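Local coordinates for protein phospholipase C-beta (PLC-beta) (Sepia officinalis, PDB 3QR0) that is a multidomain phospholipase C-beta, with PH, EF-hand-like, TIM-barrel and C2 regions and a calcium ion bound in the barrel, at residues A[558-561]-A[562-566]; A[529-532]-A[533-536]. All coordinates share one frame; numbering follows the deposited sequence.

Contact 1: residues A[558-561]-A[562-566]; sequences EDFV and DYNKK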
loop_
_atom_site.group_PDB
_atom_site.type_symbol
_atom_site.label_atom_id
_atom_site.label_comp_id
_atom_site.label_asym_id
_atom_site.label_seq_id
_atom_site.Cartn_x
_atom_site.Cartn_y
_atom_site.Cartn_z
ATOM N N GLU A 558 25.237 -3.721 -16.424
ATOM C CA GLU A 558 26.136 -3.358 -15.324
ATOM C C GLU A 558 26.352 -1.850 -15.237
ATOM O O GLU A 558 26.342 -1.278 -14.144
ATOM C CB GLU A 558 27.490 -4.059 -15.465
ATOM C CG GLU A 558 27.424 -5.576 -15.452
ATOM C CD GLU A 558 27.441 -6.181 -16.841
ATOM O OE1 GLU A 558 27.072 -5.484 -17.812
ATOM O OE2 GLU A 558 27.833 -7.362 -16.959
ATOM N N ASP A 559 26.544 -1.209 -16.388
ATOM C CA ASP A 559 26.713 0.246 -16.443
ATOM C C ASP A 559 25.453 0.993 -15.985
ATOM O O ASP A 559 25.552 2.063 -15.381
ATOM C CB ASP A 559 27.071 0.710 -17.856
ATOM C CG ASP A 559 28.417 0.177 -18.340
ATOM O OD1 ASP A 559 29.240 -0.279 -17.520
ATOM O OD2 ASP A 559 28.650 0.227 -19.565
ATOM N N PHE A 560 24.280 0.423 -16.271
ATOM C CA PHE A 560 23.011 1.028 -15.866
ATOM C C PHE A 560 22.939 1.058 -14.337
ATOM O O PHE A 560 22.619 2.089 -13.742
ATOM C CB PHE A 560 21.824 0.246 -16.449
ATOM C CG PHE A 560 20.570 1.064 -16.668
ATOM C CD1 PHE A 560 20.363 2.296 -16.043
ATOM C CD2 PHE A 560 19.561 0.563 -17.483
ATOM C CE1 PHE A 560 19.197 3.018 -16.263
ATOM C CE2 PHE A 560 18.389 1.283 -17.695
ATOM C CZ PHE A 560 18.208 2.508 -17.086
ATOM N N VAL A 561 23.250 -0.075 -13.709
ATOM C CA VAL A 561 23.293 -0.159 -12.248
ATOM C C VAL A 561 24.283 0.857 -11.656
ATOM O O VAL A 561 23.970 1.522 -10.670
ATOM C CB VAL A 561 23.649 -1.589 -11.778
ATOM C CG1 VAL A 561 23.897 -1.631 -10.273
ATOM C CG2 VAL A 561 22.540 -2.577 -12.171
ATOM N N ASP A 562 25.457 0.990 -12.274
ATOM C CA ASP A 562 26.476 1.931 -11.797
ATOM C C ASP A 562 26.036 3.390 -11.944
ATOM O O ASP A 562 26.249 4.196 -11.043
ATOM C CB ASP A 562 27.800 1.722 -12.537
ATOM C CG ASP A 562 28.613 0.544 -11.998
ATOM O OD1 ASP A 562 29.706 0.308 -12.546
ATOM O OD2 ASP A 562 28.180 -0.139 -11.045
ATOM N N TYR A 563 25.428 3.722 -13.079
ATOM C CA TYR A 563 24.854 5.056 -13.302
ATOM C C TYR A 563 23.890 5.452 -12.175
ATOM O O TYR A 563 23.937 6.578 -11.661
ATOM C CB TYR A 563 24.142 5.101 -14.665
ATOM C CG TYR A 563 23.280 6.325 -14.877
ATOM C CD1 TYR A 563 23.787 7.465 -15.497
ATOM C CD2 TYR A 563 21.956 6.343 -14.453
ATOM C CE1 TYR A 563 22.990 8.594 -15.688
ATOM C CE2 TYR A 563 21.157 7.463 -14.637
ATOM C CZ TYR A 563 21.676 8.582 -15.256
ATOM O OH TYR A 563 20.867 9.683 -15.424
ATOM N N ASN A 564 23.037 4.512 -11.778
ATOM C CA ASN A 564 22.025 4.757 -10.747
ATOM C C ASN A 564 22.559 4.815 -9.306
ATOM O O ASN A 564 21.787 4.998 -8.366
ATOM C CB ASN A 564 20.906 3.709 -10.851
ATOM C CG ASN A 564 19.964 3.974 -12.017
ATOM O OD1 ASN A 564 19.670 5.126 -12.342
ATOM N ND2 ASN A 564 19.484 2.910 -12.649
ATOM N N LYS A 565 23.866 4.658 -9.123
ATOM C CA LYS A 565 24.462 4.837 -7.807
ATOM C C LYS A 565 24.647 6.314 -7.467
ATOM O O LYS A 565 24.640 6.683 -6.296
ATOM C CB LYS A 565 25.789 4.081 -7.701
ATOM C CG LYS A 565 25.596 2.580 -7.790
ATOM C CD LYS A 565 26.892 1.808 -7.738
ATOM C CE LYS A 565 26.629 0.304 -7.878
ATOM N NZ LYS A 565 27.851 -0.417 -8.298
ATOM N N LYS A 566 24.795 7.145 -8.494
ATOM C CA LYS A 566 25.023 8.576 -8.318
ATOM C C LYS A 566 23.922 9.445 -8.917
ATOM O O LYS A 566 23.633 10.516 -8.388
ATOM C CB LYS A 566 26.372 8.956 -8.923
ATOM C CG LYS A 566 27.548 8.328 -8.205
ATOM C CD LYS A 566 28.873 8.711 -8.857
ATOM C CE LYS A 566 30.047 8.408 -7.941
ATOM N NZ LYS A 566 31.339 8.863 -8.528
HETATM O O HOH W 1 27.384 -2.635 -11.981
#

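Contact 2: residues A[529-532]-A[533-536]; sequences FEQA and QKKD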
loop_
_atom_site.group_PDB
_atom_site.type_symbol
_atom_site.label_atom_id
_atom_site.label_comp_id
_atom_site.label_asym_id
_atom_site.label_seq_id
_atom_site.Cartn_x
_atom_site.Cartn_y
_atom_site.Cartn_z
ATOM N N PHE A 529 26.393 6.003 -21.074
ATOM C CA PHE A 529 26.835 5.878 -19.689
ATOM C C PHE A 529 28.255 6.436 -19.497
ATOM O O PHE A 529 28.549 7.070 -18.482
ATOM C CB PHE A 529 26.755 4.420 -19.229
ATOM C CG PHE A 529 25.344 3.904 -19.091
ATOM C CD1 PHE A 529 24.891 2.851 -19.872
ATOM C CD2 PHE A 529 24.467 4.483 -18.184
ATOM C CE1 PHE A 529 23.591 2.371 -19.738
ATOM C CE2 PHE A 529 23.166 4.017 -18.048
ATOM C CZ PHE A 529 22.726 2.956 -18.828
ATOM N N GLU A 530 29.124 6.206 -20.476
ATOM C CA GLU A 530 30.480 6.755 -20.448
ATOM C C GLU A 530 30.436 8.283 -20.314
ATOM O O GLU A 530 31.163 8.862 -19.506
ATOM C CB GLU A 530 31.244 6.348 -21.715
ATOM C CG GLU A 530 32.763 6.522 -21.641
ATOM C CD GLU A 530 33.232 7.963 -21.830
ATOM O OE1 GLU A 530 32.712 8.666 -22.727
ATOM O OE2 GLU A 530 34.144 8.390 -21.085
ATOM N N GLN A 531 29.570 8.925 -21.099
ATOM C CA GLN A 531 29.427 10.386 -21.059
ATOM C C GLN A 531 28.873 10.920 -19.740
ATOM O O GLN A 531 29.326 11.956 -19.255
ATOM C CB GLN A 531 28.566 10.889 -22.224
ATOM C CG GLN A 531 29.380 11.224 -23.457
ATOM C CD GLN A 531 30.280 12.429 -23.240
ATOM O OE1 GLN A 531 31.506 12.326 -23.308
ATOM N NE2 GLN A 531 29.672 13.580 -22.958
ATOM N N ALA A 532 27.900 10.222 -19.167
ATOM C CA ALA A 532 27.366 10.594 -17.854
ATOM C C ALA A 532 28.464 10.555 -16.779
ATOM O O ALA A 532 28.558 11.458 -15.943
ATOM C CB ALA A 532 26.211 9.681 -17.473
ATOM N N GLN A 533 29.300 9.521 -16.814
ATOM C CA GLN A 533 30.390 9.385 -15.841
ATOM C C GLN A 533 31.428 10.496 -15.999
ATOM O O GLN A 533 31.875 11.082 -15.009
ATOM C CB GLN A 533 31.075 8.021 -15.966
ATOM C CG GLN A 533 32.006 7.712 -14.794
ATOM C CD GLN A 533 32.709 6.371 -14.915
ATOM O OE1 GLN A 533 32.628 5.701 -15.944
ATOM N NE2 GLN A 533 33.409 5.975 -13.852
ATOM N N LYS A 534 31.808 10.772 -17.245
ATOM C CA LYS A 534 32.779 11.820 -17.548
ATOM C C LYS A 534 32.328 13.179 -17.012
ATOM O O LYS A 534 33.109 13.899 -16.388
ATOM C CB LYS A 534 33.013 11.916 -19.060
ATOM C CG LYS A 534 34.187 12.824 -19.454
ATOM C CD LYS A 534 34.172 13.162 -20.939
ATOM C CE LYS A 534 35.389 13.995 -21.328
ATOM N NZ LYS A 534 35.459 14.259 -22.794
ATOM N N LYS A 535 31.065 13.522 -17.256
ATOM C CA LYS A 535 30.520 14.810 -16.830
ATOM C C LYS A 535 30.400 14.915 -15.310
ATOM O O LYS A 535 30.592 15.991 -14.748
ATOM C CB LYS A 535 29.171 15.071 -17.500
ATOM C CG LYS A 535 29.292 15.447 -18.974
ATOM C CD LYS A 535 28.005 15.181 -19.738
ATOM C CE LYS A 535 26.833 15.982 -19.194
ATOM N NZ LYS A 535 25.550 15.659 -19.900
ATOM N N ASP A 536 30.069 13.799 -14.659
ATOM C CA ASP A 536 30.106 13.700 -13.199
ATOM C C ASP A 536 29.111 14.661 -12.530
ATOM O O ASP A 536 29.363 15.153 -11.431
ATOM C CB ASP A 536 31.543 13.969 -12.712
ATOM C CG ASP A 536 31.847 13.347 -11.350
ATOM O OD1 ASP A 536 31.090 12.471 -10.881
ATOM O OD2 ASP A 536 32.867 13.741 -10.750
#

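Contact 1: residues A[558-561]-A[562-566]
F560, on helix 557-563, meets N564 one turn further along the chain. The amide nitrogen ND2 of N564 lies 3.6 Å from CD1 of the F560 ring. Ring and amide planes are 34° apart, an oblique approach. The first torsion of F560 (chi1 -153°) sets the ring beside its own carbonyl carbon, on the side where N564 follows. The N564 amide is held from outside: its OD1 bonds T569 OG1 and its ND2 bonds A591 O. Both partners belong to the barrel region of the Y domain, where strand 569-572 follows this helix, so the amide ties the chain around N564 to the barrel region. V561 and K565 form the next pair. The lysine chain is extended beyond CG and passes the valine, with CE 4.1 Å from V561 CG1. Its NZ makes a 2.8 Å salt bridge to D562 OD2, on the anti side and 32° out of the carboxylate plane. NZ also bonds K631 O. A water donates to that same OD2 and to E558 O, which takes D562 N as well (3.1 Å). D562 OD1 and D559 OD1 stay 5.0 Å apart, and R635 forms salt bridges to both, which should offset their like charges.

Contact 2: residues A[529-532]-A[533-536]
Residues 529-535 form one unbroken helix, with four successive i to i+4 backbone hydrogen bonds, from Q533 N to F529 O (3.1 Å) through D536 N to A532 O (3.1 Å). D536 then leaves helical geometry with positive phi (63°). The main side-chain contact is Q531 with two lysines. Its chain bends at chi2 (-67°), which swings the amide forward along the helix, beside K534 and K535. There OE1 lies 3.7 Å from K534 CD, and NE2 lies 4.0 Å from K535 CD. Q531 and K534 run side by side and point the same way, while K535 crosses the glutamine at an angle. These contacts use the aliphatic parts of the lysines. K535 CD also packs 3.5 Å from the backbone Q531 O. Beyond it the chain turns at chi3 (61°), and NZ forms a salt bridge with E540 on the next strand. E530 comes near K534, but its OE1 is 6.2 Å from NZ, so any attraction is at long range. F529 and A532 instead touch helix 557-563. The exposed polar face and the packed face fit the helix of a beta-alpha-beta crossover, here between strands 522-523 and 540-545 of the TIM-barrel region.

Contact 2 (529-536) comes first along the chain and contact 1 (558-566) second. Strand 540-545 and helix 546-555 lie between them. Their centres are 11 Å apart, and both belong to the Y domain. The two helices touch directly. The F529 ring packs with CZ 3.5 Å from F560 CA and CD2 3.6 Å from Y563 CB. A532 CB meets Y563 CD1 at 3.8 Å. Contact 1 is mostly buried, whereas contact 2 lies at the surface. Strands 522-523, 540-545 and 569-572 are neighbours in one parallel sheet. Helices 529-535 and 557-563 therefore pack against each other as neighbouring elements of the outer helical layer of the barrel.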